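Local coordinates for uncharacterized protein (Pyrococcus furiosus, PDB 4XLZ), which probably removes an acetyl group from N,N'-diacetylchitobiose, as a metal-binding deacetylase of carbohydrate esterase family 14, at residues V120-V125 and N169-D174. Sequence-based numbering, arbitrary orientation.
Sequences VRKDLV and NFSNID
The ring of Phe170 meets Arg121 at its edge, near the ring plane, where CZ of Phe170 lies 3.8 Å from CB of Arg121. Val125 and Lys122 approach the same ring obliquely, the first with CG2 3.8 Å from Phe170 CE2. Phe170 reaches the helix because its chi1 of -177° swings the ring away from its own backbone N, although its CB does not point there. The guanidinium plane of Arg121 is turned 82° from the ring, and it is the aliphatic part of the side chain, not the guanidinium, that touches Phe170; the charge goes instead to Glu160, which NE salt-bridges, and to a cation-pi contact with Tyr116. Phe164 meets the Phe170 ring at about 35°, and Met72 of a third subunit packs against Phe170 as well.

Beside this apolar patch the contact turns polar. The extended aliphatic chain of Lys122 runs past the hydroxyl of Ser171, CG coming to 3.5 Å from OG. One water links the two segments: it donates to Lys122 O at 2.8 Å and to Asp174 OD1 at 2.6 Å, and accepts from Ser171 OG, also at 2.6 Å. Arg129, further along helix 118-131, binds the turn directly through Phe170 O, Ser171 O and Asp174 OD1. Asp174 N also bonds to Ser171 O at 3.1 Å, closing the turn.

Two neighbouring cationic groups would be expected to keep Asp174 ionised. The chemistry thus illustrates a mixed apolar and water-mediated contact: Phe170 packs against the helix through Arg121 CB and Val125 CG2, a shared water joins the polar groups, and the charges of Lys122 and the buried Asp174 pair with Glu119 and Lys126 of the second subunit, tying this part of the chain to the oligomer.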
loop_
_atom_site.group_PDB
_atom_site.type_symbol
_atom_site.label_atom_id
_atom_site.label_comp_id
_atom_site.label_asym_id
_atom_site.label_seq_id
_atom_site.Cartn_x
_atom_site.Cartn_y
_atom_site.Cartn_z
ATOM N N VAL A 120 -7.885 10.086 -1.732
ATOM C CA VAL A 120 -9.338 10.431 -1.567
ATOM C C VAL A 120 -9.499 11.812 -1.010
ATOM O O VAL A 120 -10.398 12.567 -1.390
ATOM C CB VAL A 120 -9.915 9.430 -0.562
ATOM C CG1 VAL A 120 -11.464 9.727 -0.407
ATOM C CG2 VAL A 120 -9.798 7.960 -1.141
ATOM N N ARG A 121 -8.541 12.308 -0.160
ATOM C CA ARG A 121 -8.592 13.721 0.253
ATOM C C ARG A 121 -8.544 14.555 -0.959
ATOM O O ARG A 121 -9.226 15.649 -0.979
ATOM C CB ARG A 121 -7.380 14.070 1.169
ATOM C CG ARG A 121 -7.418 13.250 2.538
ATOM C CD ARG A 121 -6.310 13.893 3.431
ATOM N NE ARG A 121 -6.178 13.026 4.613
ATOM C CZ ARG A 121 -5.424 11.913 4.657
ATOM N NH1 ARG A 121 -4.420 11.698 3.813
ATOM N NH2 ARG A 121 -5.687 11.070 5.661
ATOM N N LYS A 122 -7.639 14.299 -1.917
ATOM C CA LYS A 122 -7.569 15.176 -3.107
ATOM C C LYS A 122 -8.907 15.205 -3.821
ATOM O O LYS A 122 -9.290 16.277 -4.351
ATOM C CB LYS A 122 -6.494 14.652 -4.081
ATOM C CG LYS A 122 -5.107 14.929 -3.516
ATOM C CD LYS A 122 -4.145 14.345 -4.585
ATOM C CE LYS A 122 -2.759 14.694 -4.172
ATOM N NZ LYS A 122 -1.895 13.847 -5.213
ATOM N N ASP A 123 -9.667 14.104 -3.914
ATOM C CA ASP A 123 -10.991 14.170 -4.612
ATOM C C ASP A 123 -11.914 15.173 -3.849
ATOM O O ASP A 123 -12.618 16.031 -4.427
ATOM C CB ASP A 123 -11.680 12.812 -4.486
ATOM C CG ASP A 123 -11.125 11.801 -5.374
ATOM O OD1 ASP A 123 -10.477 12.149 -6.437
ATOM O OD2 ASP A 123 -11.295 10.593 -4.987
ATOM N N LEU A 124 -11.955 15.080 -2.496
ATOM C CA LEU A 124 -12.802 15.963 -1.682
ATOM C C LEU A 124 -12.351 17.386 -1.836
ATOM O O LEU A 124 -13.146 18.303 -1.962
ATOM C CB LEU A 124 -12.839 15.546 -0.203
ATOM C CG LEU A 124 -13.490 14.172 -0.036
ATOM C CD1 LEU A 124 -13.460 13.901 1.504
ATOM C CD2 LEU A 124 -14.976 14.161 -0.492
ATOM N N VAL A 125 -11.023 17.658 -1.728
ATOM C CA VAL A 125 -10.488 19.039 -1.815
ATOM C C VAL A 125 -10.786 19.564 -3.247
ATOM O O VAL A 125 -11.129 20.782 -3.270
ATOM C CB VAL A 125 -9.022 18.962 -1.560
ATOM C CG1 VAL A 125 -8.313 20.301 -1.954
ATOM C CG2 VAL A 125 -8.767 18.709 -0.045
ATOM N N ASN A 169 -0.220 24.460 -0.845
ATOM C CA ASN A 169 0.696 23.375 -1.171
ATOM C C ASN A 169 0.036 21.992 -1.102
ATOM O O ASN A 169 0.709 20.966 -1.447
ATOM C CB ASN A 169 1.893 23.438 -0.191
ATOM C CG ASN A 169 2.805 24.661 -0.506
ATOM O OD1 ASN A 169 2.954 24.947 -1.644
ATOM N ND2 ASN A 169 3.267 25.286 0.515
ATOM N N PHE A 170 -1.234 21.890 -0.617
ATOM C CA PHE A 170 -1.911 20.584 -0.658
ATOM C C PHE A 170 -2.637 20.468 -1.999
ATOM O O PHE A 170 -3.460 21.324 -2.341
ATOM C CB PHE A 170 -2.902 20.548 0.575
ATOM C CG PHE A 170 -3.586 19.210 0.665
ATOM C CD1 PHE A 170 -2.982 18.309 1.557
ATOM C CD2 PHE A 170 -4.692 18.856 -0.145
ATOM C CE1 PHE A 170 -3.533 16.997 1.717
ATOM C CE2 PHE A 170 -5.171 17.448 -0.083
ATOM C CZ PHE A 170 -4.549 16.577 0.799
ATOM N N SER A 171 -2.380 19.339 -2.672
ATOM C CA SER A 171 -2.954 19.173 -4.015
ATOM C C SER A 171 -2.753 20.398 -4.919
ATOM O O SER A 171 -3.680 21.028 -5.401
ATOM C CB SER A 171 -4.417 18.711 -3.893
ATOM O OG SER A 171 -4.760 18.009 -5.070
ATOM N N ASN A 172 -1.462 20.721 -5.087
ATOM C CA ASN A 172 -1.147 22.013 -5.676
ATOM C C ASN A 172 -1.520 22.055 -7.136
ATOM O O ASN A 172 -1.596 23.208 -7.629
ATOM C CB ASN A 172 0.402 22.368 -5.488
ATOM C CG ASN A 172 1.310 21.400 -6.302
ATOM O OD1 ASN A 172 1.321 20.197 -6.045
ATOM N ND2 ASN A 172 1.823 21.838 -7.393
ATOM N N ILE A 173 -1.766 20.958 -7.877
ATOM C CA ILE A 173 -2.117 21.109 -9.301
ATOM C C ILE A 173 -3.504 21.793 -9.369
ATOM O O ILE A 173 -3.811 22.475 -10.361
ATOM C CB ILE A 173 -2.112 19.772 -10.002
ATOM C CG1 ILE A 173 -0.714 19.198 -9.903
ATOM C CG2 ILE A 173 -2.359 19.966 -11.534
ATOM C CD1 ILE A 173 0.482 20.134 -10.331
ATOM N N ASP A 174 -4.372 21.679 -8.343
ATOM C CA ASP A 174 -5.654 22.415 -8.352
ATOM C C ASP A 174 -5.381 23.895 -8.511
ATOM O O ASP A 174 -6.056 24.477 -9.324
ATOM C CB ASP A 174 -6.321 22.186 -6.951
ATOM C CG ASP A 174 -7.033 20.889 -6.815
ATOM O OD1 ASP A 174 -7.489 20.637 -5.622
ATOM O OD2 ASP A 174 -7.178 20.103 -7.813
HETATM O O HOH W 1 -7.384 18.049 -5.354
#